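Local coordinates for protein probable glutathione S-transferase 5 (Caenorhabditis elegans, PDB 1ZL9) that conjugates reduced glutathione to a wide range of hydrophobic electrophiles and may help detoxify reactive oxygen species produced during pathogenic bacterial infection, at residues T7-R12 with E37-L42; C46-P49 with P54-E57; V17-F22 with Q27-N32. All coordinates share one frame; numbering follows the deposited sequence.

Contact 1: residues T7-R12 with E37-L42. With GSH (glutathione), chain C.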
loop_
_atom_site.group_PDB
_atom_site.type_symbol
_atom_site.label_atom_id
_atom_site.label_comp_id
_atom_site.label_asym_id
_atom_site.label_seq_id
_atom_site.Cartn_x
_atom_site.Cartn_y
_atom_site.Cartn_z
ATOM N N THR A 7 18.428 -0.289 -5.087
ATOM C CA THR A 7 19.123 0.712 -4.277
ATOM C C THR A 7 18.372 0.900 -2.984
ATOM O O THR A 7 17.180 1.227 -2.979
ATOM C CB THR A 7 19.167 1.986 -5.028
ATOM O OG1 THR A 7 19.947 1.790 -6.195
ATOM C CG2 THR A 7 19.826 3.023 -4.233
ATOM N N TYR A 8 19.057 0.599 -1.884
ATOM C CA TYR A 8 18.500 0.815 -0.562
ATOM C C TYR A 8 19.657 1.084 0.400
ATOM O O TYR A 8 20.782 1.091 -0.025
ATOM C CB TYR A 8 17.648 -0.408 -0.143
ATOM C CG TYR A 8 16.839 -0.245 1.119
ATOM C CD1 TYR A 8 15.882 0.724 1.224
ATOM C CD2 TYR A 8 17.074 -1.054 2.279
ATOM C CE1 TYR A 8 15.145 0.878 2.385
ATOM C CE2 TYR A 8 16.359 -0.875 3.428
ATOM C CZ TYR A 8 15.390 0.074 3.492
ATOM O OH TYR A 8 14.650 0.243 4.668
ATOM N N PHE A 9 19.352 1.399 1.649
ATOM C CA PHE A 9 20.354 1.516 2.716
ATOM C C PHE A 9 21.003 0.167 3.072
ATOM O O PHE A 9 20.549 -0.914 2.626
ATOM C CB PHE A 9 19.732 2.184 3.926
ATOM C CG PHE A 9 19.252 3.557 3.620
ATOM C CD1 PHE A 9 20.170 4.555 3.312
ATOM C CD2 PHE A 9 17.886 3.836 3.539
ATOM C CE1 PHE A 9 19.723 5.858 2.961
ATOM C CE2 PHE A 9 17.450 5.105 3.190
ATOM C CZ PHE A 9 18.339 6.110 2.913
ATOM N N ASN A 10 22.129 0.252 3.761
ATOM C CA ASN A 10 22.807 -0.918 4.265
ATOM C C ASN A 10 22.080 -1.493 5.475
ATOM O O ASN A 10 22.500 -1.320 6.610
ATOM C CB ASN A 10 24.265 -0.638 4.649
ATOM C CG ASN A 10 24.991 -1.919 4.962
ATOM O OD1 ASN A 10 24.588 -3.028 4.500
ATOM N ND2 ASN A 10 26.037 -1.817 5.779
ATOM N N GLY A 11 21.006 -2.208 5.194
ATOM C CA GLY A 11 20.185 -2.807 6.231
ATOM C C GLY A 11 19.108 -3.616 5.538
ATOM O O GLY A 11 18.961 -3.557 4.283
ATOM N N ARG A 12 18.383 -4.379 6.332
ATOM C CA ARG A 12 17.295 -5.222 5.842
ATOM C C ARG A 12 16.134 -4.333 5.429
ATOM O O ARG A 12 15.924 -4.060 4.227
ATOM C CB ARG A 12 16.919 -6.271 6.916
ATOM C CG ARG A 12 18.010 -7.352 7.017
ATOM C CD ARG A 12 17.693 -8.464 7.975
ATOM N NE ARG A 12 17.258 -7.919 9.224
ATOM C CZ ARG A 12 18.045 -7.358 10.115
ATOM N NH1 ARG A 12 19.337 -7.384 9.980
ATOM N NH2 ARG A 12 17.524 -6.791 11.175
ATOM N N GLU A 37 26.988 8.824 3.476
ATOM C CA GLU A 37 27.789 9.870 2.776
ATOM C C GLU A 37 27.308 10.119 1.323
ATOM O O GLU A 37 27.466 11.235 0.769
ATOM C CB GLU A 37 29.288 9.523 2.728
ATOM C CG GLU A 37 30.029 9.615 4.051
ATOM C CD GLU A 37 29.976 8.336 4.886
ATOM O OE1 GLU A 37 30.363 8.450 6.084
ATOM O OE2 GLU A 37 29.573 7.233 4.368
ATOM N N GLN A 38 26.765 9.054 0.728
ATOM C CA GLN A 38 26.264 9.078 -0.661
ATOM C C GLN A 38 24.865 9.707 -0.716
ATOM O O GLN A 38 24.511 10.373 -1.712
ATOM C CB GLN A 38 26.189 7.632 -1.270
ATOM C CG GLN A 38 27.563 6.995 -1.696
ATOM C CD GLN A 38 27.457 5.520 -2.155
ATOM O OE1 GLN A 38 26.845 4.691 -1.492
ATOM N NE2 GLN A 38 28.038 5.227 -3.300
ATOM N N TRP A 39 24.089 9.478 0.358
ATOM C CA TRP A 39 22.614 9.634 0.325
ATOM C C TRP A 39 22.158 11.093 -0.048
ATOM O O TRP A 39 21.656 11.307 -1.195
ATOM C CB TRP A 39 21.910 9.048 1.612
ATOM C CG TRP A 39 20.420 9.321 1.627
ATOM C CD1 TRP A 39 19.678 9.922 2.617
ATOM C CD2 TRP A 39 19.527 9.069 0.570
ATOM N NE1 TRP A 39 18.373 10.064 2.215
ATOM C CE2 TRP A 39 18.258 9.557 0.954
ATOM C CE3 TRP A 39 19.662 8.507 -0.685
ATOM C CZ2 TRP A 39 17.160 9.484 0.135
ATOM C CZ3 TRP A 39 18.558 8.441 -1.496
ATOM C CH2 TRP A 39 17.319 8.906 -1.066
ATOM N N PRO A 40 22.300 12.059 0.873
ATOM C CA PRO A 40 22.098 13.501 0.537
ATOM C C PRO A 40 22.463 13.870 -0.894
ATOM O O PRO A 40 21.756 14.593 -1.649
ATOM C CB PRO A 40 23.020 14.186 1.536
ATOM C CG PRO A 40 22.754 13.343 2.844
ATOM C CD PRO A 40 22.550 11.893 2.336
ATOM N N ALA A 41 23.613 13.334 -1.292
ATOM C CA ALA A 41 23.999 13.432 -2.668
ATOM C C ALA A 41 23.136 12.849 -3.789
ATOM O O ALA A 41 22.828 13.536 -4.784
ATOM C CB ALA A 41 25.517 13.569 -2.933
ATOM N N LEU A 42 22.728 11.579 -3.581
ATOM C CA LEU A 42 21.807 10.876 -4.442
ATOM C C LEU A 42 20.391 11.521 -4.311
ATOM O O LEU A 42 19.651 11.663 -5.281
ATOM C CB LEU A 42 21.822 9.371 -4.057
ATOM C CG LEU A 42 21.129 8.357 -4.965
ATOM C CD1 LEU A 42 21.529 6.936 -4.656
ATOM C CD2 LEU A 42 19.649 8.482 -4.872
HETATM N N1 GSH C . 6.151 4.109 1.371
HETATM C CA1 GSH C . 7.560 3.905 1.419
HETATM C C1 GSH C . 7.977 2.596 0.883
HETATM O O11 GSH C . 9.022 2.436 0.062
HETATM O O12 GSH C . 7.355 1.560 1.335
HETATM C CB1 GSH C . 8.470 4.677 2.322
HETATM C CG1 GSH C . 9.906 4.895 1.819
HETATM C CD1 GSH C . 10.746 5.488 2.933
HETATM O OE1 GSH C . 10.088 5.973 4.019
HETATM N N2 GSH C . 12.072 5.577 2.820
HETATM C CA2 GSH C . 12.905 5.985 3.913
HETATM C C2 GSH C . 13.857 7.012 3.373
HETATM O O2 GSH C . 14.336 6.762 2.115
HETATM C CB2 GSH C . 13.589 4.691 4.340
HETATM S SG2 GSH C . 14.750 5.043 5.675
HETATM N N3 GSH C . 14.262 8.042 4.076
HETATM C CA3 GSH C . 15.331 8.962 3.682
HETATM C C3 GSH C . 14.760 10.263 3.177
HETATM O O31 GSH C . 13.368 10.418 3.142
HETATM O O32 GSH C . 15.506 11.248 2.728
#
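Phe9 and Trp39 make the close part of this contact, a T-shaped pair in which the edge of the phenyl ring meets one face of the indole. The centroid of the Phe9 ring lies 5.0 Å from that of the five-membered ring of Trp39, with the planes at 83°. Phe9 leads with CE1, 3.8 Å from Trp39 CG, while CZ stands over the middle of the five-membered ring. With CG anti to the backbone N (chi1 175°), the indole reaches from helix 39-44 toward strand 4-9, so that its wide face receives the phenyl edge and its own edge is left for the ligand. There Trp39 NE1 donates a bent hydrogen bond to glutathione O32, 3.1 Å long with an N-H...O angle of 146°, and a tryptophan suits the place because it supplies both a broad apolar surface and an N-H. Phe9 borders the ligand as well, its CE2 lying 3.7 Å from SG2 of glutathione.

The pairing of Thr7 with the partly exposed Leu42 is looser: CG2 of the threonine comes no nearer than 4.3 Å to CD1 of the leucine, and Thr7 OG1 is engaged by Asn32. Lys43, Ser66 and Leu53 O of the same chain, and Asp99 of the second subunit, also bond the ligand; this is the glutathione site on the thioredoxin-like domain of a sigma-class transferase.

Contact 2: residues C46-P49 with P54-E57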
loop_
_atom_site.group_PDB
_atom_site.type_symbol
_atom_site.label_atom_id
_atom_site.label_comp_id
_atom_site.label_asym_id
_atom_site.label_seq_id
_atom_site.Cartn_x
_atom_site.Cartn_y
_atom_site.Cartn_z
ATOM N N CYS A 46 17.632 13.999 -7.549
ATOM C CA CYS A 46 16.357 13.385 -7.912
ATOM C C CYS A 46 16.590 12.016 -8.518
ATOM O O CYS A 46 15.962 11.666 -9.514
ATOM C CB CYS A 46 15.547 14.263 -8.885
ATOM S SG CYS A 46 15.329 15.995 -8.335
ATOM N N ALA A 47 17.497 11.220 -7.958
ATOM C CA ALA A 47 17.595 9.862 -8.471
ATOM C C ALA A 47 16.237 9.204 -8.140
ATOM O O ALA A 47 15.507 8.807 -9.031
ATOM C CB ALA A 47 18.787 9.093 -7.886
ATOM N N ALA A 48 15.846 9.201 -6.879
ATOM C CA ALA A 48 14.681 8.425 -6.472
ATOM C C ALA A 48 13.378 9.093 -6.930
ATOM O O ALA A 48 13.192 10.276 -6.691
ATOM C CB ALA A 48 14.716 8.244 -4.954
ATOM N N PRO A 49 12.478 8.353 -7.564
ATOM C CA PRO A 49 11.193 8.909 -8.011
ATOM C C PRO A 49 10.449 9.767 -6.991
ATOM O O PRO A 49 9.903 10.820 -7.346
ATOM C CB PRO A 49 10.379 7.655 -8.356
ATOM C CG PRO A 49 11.427 6.719 -8.883
ATOM C CD PRO A 49 12.605 6.934 -7.963
ATOM N N PRO A 54 13.395 2.220 -0.737
ATOM C CA PRO A 54 14.098 1.703 -1.923
ATOM C C PRO A 54 13.580 2.145 -3.277
ATOM O O PRO A 54 12.464 2.665 -3.397
ATOM C CB PRO A 54 13.863 0.180 -1.789
ATOM C CG PRO A 54 12.495 0.103 -1.161
ATOM C CD PRO A 54 12.455 1.224 -0.196
ATOM N N PHE A 55 14.413 1.985 -4.300
ATOM C CA PHE A 55 13.930 1.972 -5.663
ATOM C C PHE A 55 14.703 0.941 -6.440
ATOM O O PHE A 55 15.813 0.563 -6.064
ATOM C CB PHE A 55 13.918 3.366 -6.333
ATOM C CG PHE A 55 15.276 3.932 -6.614
ATOM C CD1 PHE A 55 15.950 3.620 -7.783
ATOM C CD2 PHE A 55 15.877 4.760 -5.707
ATOM C CE1 PHE A 55 17.236 4.182 -8.042
ATOM C CE2 PHE A 55 17.104 5.342 -5.952
ATOM C CZ PHE A 55 17.789 5.067 -7.128
ATOM N N LEU A 56 14.045 0.407 -7.462
ATOM C CA LEU A 56 14.588 -0.654 -8.273
ATOM C C LEU A 56 14.783 -0.081 -9.667
ATOM O O LEU A 56 13.932 0.642 -10.156
ATOM C CB LEU A 56 13.613 -1.811 -8.361
ATOM C CG LEU A 56 13.938 -2.928 -9.325
ATOM C CD1 LEU A 56 15.016 -3.786 -8.691
ATOM C CD2 LEU A 56 12.729 -3.781 -9.702
ATOM N N GLU A 57 15.904 -0.394 -10.267
ATOM C CA GLU A 57 16.108 -0.101 -11.701
ATOM C C GLU A 57 16.030 -1.368 -12.558
ATOM O O GLU A 57 16.665 -2.389 -12.236
ATOM C CB GLU A 57 17.446 0.577 -11.870
ATOM C CG GLU A 57 17.450 2.031 -11.501
ATOM C CD GLU A 57 18.901 2.560 -11.379
ATOM O OE1 GLU A 57 19.585 2.394 -10.337
ATOM O OE2 GLU A 57 19.381 3.118 -12.359
#
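Phe55 meets Ala47, Ala48 and Pro49, and through this one side chain strand 55-58 receives the loop that follows helix 39-44. The second segment opens with Pro54, preceded by a cis peptide bond. Its CB points away from the loop, and its ring packs on Tyr8 and Ser66 while the residue also touches glutathione; the cis proline at the start of this strand is a hallmark of the thioredoxin fold.

Phe55 follows, directed at the loop. Its CG sits between the backbone N and the carbonyl carbon (chi1 69°), a crowded position that projects the ring along the loop. Ala48 makes the closest approach, its CB 3.7 Å from CD2 and 3.9 Å from CE2 of the Phe55 ring. Farther out, CB of Ala47 lies 4.2 Å from CZ at the ring's tip. At the root of the side chain, Pro49 CD comes to 4.1 Å from Phe55 CB, the two side chains crossing at about a right angle. The small methyls of the alanines let the loop come close to a large ring, and the compact proline fits beside its stem.

Leu56 then turns to the other face of the sheet, onto Ile69, Phe72 and Leu73 of helix 66-76, as strand alternation requires. Glu57, more exposed, lies alongside Lys5 and Lys62.

The attraction between the segments is thus dispersion and the burial of apolar surface; with no directional bond between them, the contact rests on complementary shape, and the four-residue chain link also limits where the loop can lie.

Contact 3: residues V17-F22 with Q27-N32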
loop_
_atom_site.group_PDB
_atom_site.type_symbol
_atom_site.label_atom_id
_atom_site.label_comp_id
_atom_site.label_asym_id
_atom_site.label_seq_id
_atom_site.Cartn_x
_atom_site.Cartn_y
_atom_site.Cartn_z
ATOM N N VAL A 17 12.785 -7.656 1.462
ATOM C CA VAL A 17 11.909 -8.633 0.816
ATOM C C VAL A 17 12.222 -8.851 -0.686
ATOM O O VAL A 17 12.158 -9.996 -1.199
ATOM C CB VAL A 17 10.429 -8.362 1.076
ATOM C CG1 VAL A 17 9.934 -7.113 0.412
ATOM C CG2 VAL A 17 9.564 -9.557 0.614
ATOM N N SER A 18 12.570 -7.757 -1.360
ATOM C CA SER A 18 12.981 -7.804 -2.752
ATOM C C SER A 18 14.249 -8.603 -2.893
ATOM O O SER A 18 14.390 -9.402 -3.803
ATOM C CB SER A 18 13.074 -6.373 -3.302
ATOM O OG SER A 18 11.768 -5.850 -3.382
ATOM N N ARG A 19 15.202 -8.415 -1.984
ATOM C CA ARG A 19 16.424 -9.197 -2.032
ATOM C C ARG A 19 16.107 -10.696 -1.885
ATOM O O ARG A 19 16.732 -11.542 -2.515
ATOM C CB ARG A 19 17.369 -8.785 -0.899
ATOM C CG ARG A 19 17.755 -7.314 -0.863
ATOM C CD ARG A 19 18.974 -7.113 0.012
ATOM N NE ARG A 19 19.378 -5.732 0.139
ATOM C CZ ARG A 19 19.068 -4.940 1.138
ATOM N NH1 ARG A 19 18.369 -5.380 2.164
ATOM N NH2 ARG A 19 19.518 -3.697 1.141
ATOM N N GLN A 20 15.134 -11.009 -1.057
ATOM C CA GLN A 20 14.767 -12.411 -0.800
ATOM C C GLN A 20 14.001 -13.029 -1.970
ATOM O O GLN A 20 14.146 -14.199 -2.260
ATOM C CB GLN A 20 14.018 -12.553 0.506
ATOM C CG GLN A 20 14.966 -12.296 1.724
ATOM C CD GLN A 20 14.385 -12.685 3.071
ATOM O OE1 GLN A 20 13.433 -13.443 3.138
ATOM N NE2 GLN A 20 15.028 -12.232 4.147
ATOM N N ILE A 21 13.200 -12.218 -2.648
ATOM C CA ILE A 21 12.559 -12.661 -3.876
ATOM C C ILE A 21 13.608 -13.010 -4.903
ATOM O O ILE A 21 13.569 -14.079 -5.526
ATOM C CB ILE A 21 11.600 -11.575 -4.425
ATOM C CG1 ILE A 21 10.387 -11.445 -3.524
ATOM C CG2 ILE A 21 11.259 -11.801 -5.873
ATOM C CD1 ILE A 21 9.512 -10.182 -3.781
ATOM N N PHE A 22 14.566 -12.129 -5.090
ATOM C CA PHE A 22 15.663 -12.447 -5.987
ATOM C C PHE A 22 16.444 -13.699 -5.568
ATOM O O PHE A 22 16.809 -14.526 -6.444
ATOM C CB PHE A 22 16.679 -11.322 -6.089
ATOM C CG PHE A 22 16.232 -10.120 -6.873
ATOM C CD1 PHE A 22 15.725 -10.218 -8.174
ATOM C CD2 PHE A 22 16.376 -8.866 -6.313
ATOM C CE1 PHE A 22 15.358 -9.103 -8.877
ATOM C CE2 PHE A 22 16.048 -7.718 -7.040
ATOM C CZ PHE A 22 15.531 -7.817 -8.304
ATOM N N GLN A 27 17.915 -15.091 -9.070
ATOM C CA GLN A 27 18.096 -14.048 -10.054
ATOM C C GLN A 27 19.202 -13.153 -9.647
ATOM O O GLN A 27 19.178 -12.594 -8.522
ATOM C CB GLN A 27 16.849 -13.197 -10.144
ATOM C CG GLN A 27 16.972 -11.992 -11.047
ATOM C CD GLN A 27 16.919 -12.402 -12.475
ATOM O OE1 GLN A 27 17.707 -11.916 -13.262
ATOM N NE2 GLN A 27 16.033 -13.364 -12.794
ATOM N N GLN A 28 20.170 -12.969 -10.543
ATOM C CA GLN A 28 21.247 -12.008 -10.309
ATOM C C GLN A 28 20.708 -10.566 -10.337
ATOM O O GLN A 28 19.829 -10.208 -11.138
ATOM C CB GLN A 28 22.306 -12.167 -11.384
ATOM C CG GLN A 28 23.499 -11.260 -11.236
ATOM C CD GLN A 28 24.686 -11.705 -12.067
ATOM O OE1 GLN A 28 25.410 -12.664 -11.671
ATOM N NE2 GLN A 28 24.874 -11.058 -13.246
ATOM N N TYR A 29 21.251 -9.754 -9.457
ATOM C CA TYR A 29 20.899 -8.340 -9.346
ATOM C C TYR A 29 22.074 -7.612 -8.702
ATOM O O TYR A 29 22.932 -8.195 -8.000
ATOM C CB TYR A 29 19.557 -8.155 -8.587
ATOM C CG TYR A 29 19.668 -8.403 -7.092
ATOM C CD1 TYR A 29 19.798 -9.694 -6.561
ATOM C CD2 TYR A 29 19.681 -7.344 -6.216
ATOM C CE1 TYR A 29 19.924 -9.873 -5.173
ATOM C CE2 TYR A 29 19.796 -7.521 -4.852
ATOM C CZ TYR A 29 19.941 -8.764 -4.342
ATOM O OH TYR A 29 20.063 -8.889 -2.985
ATOM N N GLU A 30 22.118 -6.325 -8.898
ATOM C CA GLU A 30 23.056 -5.506 -8.149
ATOM C C GLU A 30 22.392 -5.021 -6.856
ATOM O O GLU A 30 21.391 -4.304 -6.880
ATOM C CB GLU A 30 23.515 -4.291 -8.945
ATOM C CG GLU A 30 24.539 -3.524 -8.103
ATOM C CD GLU A 30 25.178 -2.363 -8.807
ATOM O OE1 GLU A 30 25.786 -1.480 -8.073
ATOM O OE2 GLU A 30 25.056 -2.351 -10.068
ATOM N N ASP A 31 22.968 -5.419 -5.732
ATOM C CA ASP A 31 22.518 -5.019 -4.386
ATOM C C ASP A 31 23.263 -3.760 -3.999
ATOM O O ASP A 31 24.328 -3.838 -3.458
ATOM C CB ASP A 31 22.800 -6.111 -3.384
ATOM C CG ASP A 31 22.100 -5.878 -2.027
ATOM O OD1 ASP A 31 21.100 -5.062 -1.945
ATOM O OD2 ASP A 31 22.513 -6.542 -1.031
ATOM N N ASN A 32 22.710 -2.608 -4.371
ATOM C CA ASN A 32 23.335 -1.317 -4.176
ATOM C C ASN A 32 22.930 -0.709 -2.875
ATOM O O ASN A 32 21.818 -0.186 -2.727
ATOM C CB ASN A 32 22.992 -0.379 -5.357
ATOM C CG ASN A 32 23.664 0.984 -5.252
ATOM O OD1 ASN A 32 24.816 1.060 -4.872
ATOM N ND2 ASN A 32 22.948 2.057 -5.644
HETATM O O HOH W 1 19.473 -11.409 -2.351
HETATM O O HOH W 2 20.278 -2.606 -1.530
#
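The first torsion of Phe22 sets its CG anti to the carbonyl carbon, while Tyr29 takes the less common setting with CG between the backbone N and the carbonyl carbon (chi1 73°); together they lay the two rings face to face. The result is an offset stack, centroids 4.4 Å apart and planes at 17°. Phe22 CD2 comes within 3.4 Å of Tyr29 CG, and the slip places Tyr29 CB over the centre of the phenyl ring in a CH-pi contact. Gln27 packs the apolar part of its bent chain, CG, against Phe22 CD1 at 3.6 Å, and its backbone N donates to Phe22 O.

Arg19 runs extended from CG to NE, past the Tyr29 hydroxyl. Its NE donates to Asp31 OD1 at 2.8 Å, nearly straight (166°), meeting the syn side of the carboxylate though somewhat out of its plane. A water donates to Arg19 O and also bonds Tyr29 OH; tyrosine suits the place because its ring stacks while its hydroxyl meets the water. Arg19 NH1 turns to Glu16 and Gly11, and Asp31 OD2 to Arg33.

Helix 16-25 is thereby joined to strand 30-34 within a beta-alpha-beta unit by stacked rings, which supply apolar cohesion, and by the salt bridge, which orients the arginine end; Glu16 and Asp31 probably offset the nearness of Arg19 and Arg33.

All three contacts are partly buried and belong to the thioredoxin-like domain, gathered on one four-stranded sheet. Contact 3 lies deepest, its centre about 13 Å from the chain's centre against about 18 Å for contacts 1 and 2; it is nested within the span of contact 1, and contact 2 follows later. Strand 4-9 lies between the strands of contacts 2 and 3, pairing Thr7 N with Phe55 O at 2.9 Å and Tyr8 N with Asn32 O at 3.0 Å. Helix 39-44 leads into the loop of contact 2, where Leu42 packs on Ala47. Contact 1 combines aromatic packing with ligand binding, contact 2 is wholly apolar, and contact 3, the largest, adds a salt bridge and waters.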